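Local coordinates for protein cellulosomal scaffoldin (PDB 2XBT) that serves, through this family 3b carbohydrate-binding module of a cellulosomal scaffoldin, probably to bind cellulose for the enzyme complex the scaffoldin organises, at residues Asn24-Asn29 with Ile47-Thr52; Ser38-Ser43 with Val148-Ala153. One frame throughout, in Å; residues are numbered along the deposited sequence.

Interaction 1 of 2, residues Asn24-Asn29 with Ile47-Thr52; sequences NQIYMN and IRYFYT. Unlike the reference sequence in segment 24-29: Tyr27 (reference Cys). With NO3 (nitrate ion), chain B.
Tyr49 reaches from strand 45-51 to the side chains of Ile26 and Met28 on strand 22-34, and apolar contact carries the meeting. Its CG stands anti to the backbone N (chi1 -175°), which sends the ring out toward the other strand. Ile26 offers its CG2 branch to the phenol end, 3.7 Å from Tyr49 CZ, while Met28 CG lies 3.7 Å from Tyr49 CD1, nearer the root of the ring. Two alternate residues of strand 22-34, Ile26 and Met28, thus share the length of one tyrosine. Both approach the ring obliquely.

The sulfur adds a Met-aromatic contact: Met28 SD lies 4.4 Å from the centroid of the Tyr49 ring, 30° off its normal. The bend at chi3 (-69°) turns the methyl group aside from an otherwise extended chain.

Polar linkage is indirect. One water donates to Tyr49 OH at 2.8 Å and to Tyr27 O at 3.0 Å, so the phenol oxygen, otherwise beside the Ile26 methyl, is tied to the opposite backbone without a direct bond. Tyr27, which replaces the cysteine of the reference sequence, points its own side chain away; Gln25 NE2 donates to Tyr27 OH at 2.8 Å. On the far side of strand 45-51, Arg48 meets a nitrate, probably from the crystallisation liquor, through two weak bonds, NH2 to O2 and NH1 to O3, while its NE forms a salt bridge with Glu90.

The CA atoms of Met28 and Tyr49 are 8.7 Å apart, too far for strand pairing; this is core packing between the two facing sheets of the beta-sandwich of this family 3 module. Strand 22-34 pairs with strand 110-119, whose Val117 touches Met28, and strand 45-51 lies between strands 85-93 and 147-150, with Ile89 against Tyr49.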
# COMPACT_ATOMS: atom_id res chain seq x y z
N ASN A 24 14.53 9.25 -5.65
CA ASN A 24 14.57 10.22 -4.55
C ASN A 24 13.58 9.91 -3.43
O ASN A 24 13.75 10.37 -2.30
CB ASN A 24 14.37 11.65 -5.07
CG ASN A 24 12.97 11.89 -5.63
OD1 ASN A 24 12.36 11.02 -6.26
ND2 ASN A 24 12.47 13.11 -5.42
N GLN A 25 12.56 9.12 -3.74
CA GLN A 25 11.56 8.75 -2.74
C GLN A 25 10.82 7.52 -3.20
O GLN A 25 10.91 7.14 -4.37
CB GLN A 25 10.57 9.91 -2.53
CG GLN A 25 9.95 10.43 -3.81
CD GLN A 25 9.35 11.83 -3.65
OE1 GLN A 25 9.00 12.26 -2.55
NE2 GLN A 25 9.24 12.55 -4.76
N ILE A 26 10.09 6.87 -2.30
CA ILE A 26 9.28 5.73 -2.68
C ILE A 26 7.92 6.23 -3.15
O ILE A 26 7.28 7.00 -2.43
CB ILE A 26 9.04 4.77 -1.50
CG1 ILE A 26 10.38 4.33 -0.88
CG2 ILE A 26 8.25 3.57 -1.96
CD1 ILE A 26 10.21 3.40 0.33
N TYR A 27 7.48 5.80 -4.33
CA TYR A 27 6.14 6.13 -4.83
C TYR A 27 5.20 4.96 -4.67
O TYR A 27 5.53 3.83 -5.05
CB TYR A 27 6.18 6.53 -6.29
CG TYR A 27 6.97 7.78 -6.55
CD1 TYR A 27 6.34 9.01 -6.66
CD2 TYR A 27 8.35 7.72 -6.66
CE1 TYR A 27 7.07 10.16 -6.89
CE2 TYR A 27 9.09 8.87 -6.89
CZ TYR A 27 8.45 10.08 -7.00
OH TYR A 27 9.19 11.21 -7.22
N MET A 28 4.01 5.23 -4.13
CA MET A 28 2.98 4.22 -3.95
C MET A 28 1.65 4.76 -4.43
O MET A 28 1.03 5.57 -3.75
CB MET A 28 2.81 3.88 -2.47
CG MET A 28 3.88 3.00 -1.87
SD MET A 28 3.84 3.20 -0.07
CE MET A 28 4.43 4.88 0.01
N ASN A 29 1.20 4.31 -5.59
CA ASN A 29 -0.11 4.69 -6.08
C ASN A 29 -0.95 3.44 -6.16
O ASN A 29 -0.60 2.49 -6.86
CB ASN A 29 -0.02 5.32 -7.45
CG ASN A 29 0.90 6.51 -7.48
OD1 ASN A 29 0.81 7.41 -6.65
ND2 ASN A 29 1.80 6.52 -8.45
N ILE A 47 -2.78 -1.42 4.78
CA ILE A 47 -1.93 -1.83 3.68
C ILE A 47 -0.50 -1.81 4.16
O ILE A 47 -0.11 -0.88 4.87
CB ILE A 47 -2.09 -0.88 2.51
CG1 ILE A 47 -3.54 -0.95 2.01
CG2 ILE A 47 -1.13 -1.26 1.36
CD1 ILE A 47 -3.89 0.14 1.01
N ARG A 48 0.29 -2.83 3.82
CA ARG A 48 1.69 -2.82 4.23
C ARG A 48 2.60 -2.90 3.04
O ARG A 48 2.42 -3.74 2.15
CB ARG A 48 2.00 -3.98 5.18
CG ARG A 48 1.21 -3.92 6.48
CD ARG A 48 1.52 -5.11 7.38
NE ARG A 48 0.93 -4.91 8.70
CZ ARG A 48 1.19 -5.63 9.78
NH1 ARG A 48 2.06 -6.63 9.74
NH2 ARG A 48 0.59 -5.33 10.92
N TYR A 49 3.58 -2.01 3.03
CA TYR A 49 4.61 -1.96 2.01
C TYR A 49 5.89 -2.25 2.76
O TYR A 49 6.25 -1.52 3.67
CB TYR A 49 4.68 -0.55 1.42
CG TYR A 49 5.64 -0.39 0.26
CD1 TYR A 49 5.17 -0.42 -1.06
CD2 TYR A 49 7.00 -0.19 0.46
CE1 TYR A 49 6.03 -0.26 -2.13
CE2 TYR A 49 7.88 -0.03 -0.61
CZ TYR A 49 7.39 -0.07 -1.90
OH TYR A 49 8.23 0.10 -2.99
N PHE A 50 6.55 -3.34 2.37
CA PHE A 50 7.69 -3.86 3.12
C PHE A 50 8.99 -3.39 2.49
O PHE A 50 9.12 -3.36 1.27
CB PHE A 50 7.66 -5.37 3.12
CG PHE A 50 6.37 -5.94 3.68
CD1 PHE A 50 6.24 -6.13 5.04
CD2 PHE A 50 5.33 -6.27 2.84
CE1 PHE A 50 5.06 -6.65 5.57
CE2 PHE A 50 4.13 -6.79 3.36
CZ PHE A 50 4.01 -6.98 4.73
N TYR A 51 9.94 -3.02 3.34
CA TYR A 51 11.17 -2.40 2.85
C TYR A 51 12.33 -2.62 3.81
O TYR A 51 12.16 -3.13 4.92
CB TYR A 51 10.97 -0.89 2.64
CG TYR A 51 10.83 -0.11 3.93
CD1 TYR A 51 11.91 0.55 4.49
CD2 TYR A 51 9.60 -0.03 4.60
CE1 TYR A 51 11.79 1.28 5.67
CE2 TYR A 51 9.47 0.69 5.79
CZ TYR A 51 10.57 1.34 6.31
OH TYR A 51 10.46 2.05 7.48
N THR A 52 13.51 -2.22 3.38
CA THR A 52 14.72 -2.42 4.15
C THR A 52 15.28 -1.07 4.54
O THR A 52 15.44 -0.19 3.69
CB THR A 52 15.79 -3.16 3.35
OG1 THR A 52 15.37 -4.49 3.09
CG2 THR A 52 17.12 -3.17 4.11
N NO3 B . 1.14 -7.90 13.06
O1 NO3 B . -0.19 -8.22 13.33
O2 NO3 B . 1.70 -6.73 13.60
O3 NO3 B . 1.91 -8.75 12.25
O HOH W 1 7.21 1.41 -5.22

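Interaction 2 of 2, residues Ser38-Ser43 with Val148-Ala153; sequences STYDLS and VYYNGA
Tyr150 closes strand 147-150 and opens a type I' turn to Ala153, bounded by backbone bonds in both directions between these two residues; at the backbone angles of Gly152 a CB would press against the preceding carbonyl oxygen, which by itself calls for glycine. In the other segment, strand 40-41 runs into a 3-10 segment at Leu42 and Ser43. Asp41 N donates to Tyr150 OH over 3.0 Å at 163°, approaching at the edge of the phenol ring, in its plane.

With CG anti to the backbone N (chi1 -168°), Tyr150 reaches across to that amide and presents a ring face to Tyr40. The rings form a T-shaped pair, centroids 5.2 Å apart and planes at 85°, with Tyr40 CD1 3.7 Å from Tyr150 CZ. A leucine in place of Tyr150 would probably leave the Asp41 amide without this acceptor and the Tyr40 edge without an aromatic face.

Asp41 OD1 accepts from Ser43 N at 3.0 Å, from above the carboxylate plane, an Asx turn. Tyr40 OH bonds to Asp9 N. The type I' turn makes a two-residue beta hairpin of strands 147-150 and 153-156, which Tyr150 joins to strand 40-41, paired with strand 97-98 in a separate small sheet.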
# COMPACT_ATOMS: atom_id res chain seq x y z
N SER A 38 -20.63 -7.33 -1.71
CA SER A 38 -20.50 -6.85 -0.33
C SER A 38 -20.08 -5.38 -0.27
O SER A 38 -19.70 -4.79 -1.28
CB SER A 38 -19.45 -7.67 0.41
OG SER A 38 -19.75 -9.06 0.34
N THR A 39 -20.13 -4.79 0.92
CA THR A 39 -19.55 -3.48 1.13
C THR A 39 -18.49 -3.64 2.18
O THR A 39 -18.59 -4.51 3.06
CB THR A 39 -20.57 -2.46 1.65
OG1 THR A 39 -20.93 -2.81 2.98
CG2 THR A 39 -21.81 -2.40 0.75
N TYR A 40 -17.44 -2.83 2.09
CA TYR A 40 -16.33 -2.91 3.02
C TYR A 40 -16.08 -1.54 3.67
O TYR A 40 -16.11 -0.51 3.01
CB TYR A 40 -15.07 -3.38 2.28
CG TYR A 40 -15.12 -4.83 1.83
CD1 TYR A 40 -14.79 -5.84 2.71
CD2 TYR A 40 -15.51 -5.17 0.55
CE1 TYR A 40 -14.83 -7.18 2.32
CE2 TYR A 40 -15.55 -6.49 0.15
CZ TYR A 40 -15.21 -7.49 1.04
OH TYR A 40 -15.26 -8.80 0.63
N ASP A 41 -15.82 -1.55 4.97
CA ASP A 41 -15.55 -0.35 5.74
C ASP A 41 -14.06 -0.01 5.64
O ASP A 41 -13.22 -0.77 6.12
CB ASP A 41 -15.91 -0.61 7.21
CG ASP A 41 -15.78 0.62 8.08
OD1 ASP A 41 -15.21 1.64 7.63
OD2 ASP A 41 -16.27 0.58 9.24
N LEU A 42 -13.74 1.13 5.04
CA LEU A 42 -12.35 1.48 4.83
C LEU A 42 -11.56 1.64 6.12
O LEU A 42 -10.34 1.48 6.12
CB LEU A 42 -12.20 2.74 3.98
CG LEU A 42 -12.60 2.59 2.51
CD1 LEU A 42 -12.45 3.94 1.83
CD2 LEU A 42 -11.71 1.54 1.84
N SER A 43 -12.25 1.94 7.22
CA SER A 43 -11.55 2.10 8.50
C SER A 43 -10.95 0.79 8.99
O SER A 43 -10.13 0.77 9.91
CB SER A 43 -12.49 2.68 9.56
OG SER A 43 -13.42 1.70 10.01
N VAL A 148 -2.60 -6.42 1.78
CA VAL A 148 -3.79 -5.72 2.26
C VAL A 148 -4.51 -6.59 3.29
O VAL A 148 -4.67 -7.79 3.08
CB VAL A 148 -4.75 -5.46 1.12
CG1 VAL A 148 -5.94 -4.61 1.62
CG2 VAL A 148 -4.03 -4.78 -0.05
N TYR A 149 -4.94 -5.97 4.38
CA TYR A 149 -5.63 -6.69 5.45
C TYR A 149 -6.99 -6.06 5.71
O TYR A 149 -7.16 -4.86 5.57
CB TYR A 149 -4.81 -6.63 6.73
CG TYR A 149 -3.41 -7.17 6.55
CD1 TYR A 149 -3.08 -8.44 7.00
CD2 TYR A 149 -2.43 -6.42 5.92
CE1 TYR A 149 -1.80 -8.94 6.84
CE2 TYR A 149 -1.16 -6.90 5.75
CZ TYR A 149 -0.85 -8.16 6.21
OH TYR A 149 0.42 -8.63 6.03
N TYR A 150 -7.95 -6.89 6.10
CA TYR A 150 -9.25 -6.39 6.50
C TYR A 150 -9.51 -6.88 7.91
O TYR A 150 -9.56 -8.08 8.15
CB TYR A 150 -10.33 -6.85 5.54
CG TYR A 150 -11.63 -6.12 5.75
CD1 TYR A 150 -11.80 -4.82 5.29
CD2 TYR A 150 -12.68 -6.72 6.43
CE1 TYR A 150 -12.98 -4.14 5.49
CE2 TYR A 150 -13.87 -6.05 6.64
CZ TYR A 150 -14.02 -4.77 6.16
OH TYR A 150 -15.20 -4.09 6.36
N ASN A 151 -9.62 -5.95 8.86
CA ASN A 151 -9.65 -6.31 10.26
C ASN A 151 -8.48 -7.18 10.69
O ASN A 151 -8.62 -8.06 11.54
CB ASN A 151 -10.95 -7.02 10.59
CG ASN A 151 -11.89 -6.16 11.37
OD1 ASN A 151 -11.62 -4.98 11.60
ND2 ASN A 151 -13.00 -6.74 11.80
N GLY A 152 -7.32 -6.97 10.08
CA GLY A 152 -6.14 -7.71 10.46
C GLY A 152 -5.97 -9.04 9.75
O GLY A 152 -4.95 -9.71 9.94
N ALA A 153 -6.94 -9.43 8.93
CA ALA A 153 -6.83 -10.66 8.16
C ALA A 153 -6.36 -10.38 6.74
O ALA A 153 -6.91 -9.53 6.04
CB ALA A 153 -8.15 -11.40 8.14

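Overall arrangement
Each interaction has one segment in the same antiparallel sheet, where strands 45-51 and 147-150 are neighbours, and their centres lie about 20 Å apart. Interaction 1 is buried, its centre about 7 Å from that of the chain; interaction 2 is a surface contact, about 13 Å out. They meet through Arg48 and Tyr149, neither of which takes part in the contact across its own pair of segments: Arg48 CD packs 3.6 Å from Tyr149 CE2, and the pair also makes a cation-pi contact. Along the chain the segments alternate, strand 22-34 leading to strand 40-41 and then to strand 45-51. The nitrate at Arg48 belongs to interaction 1.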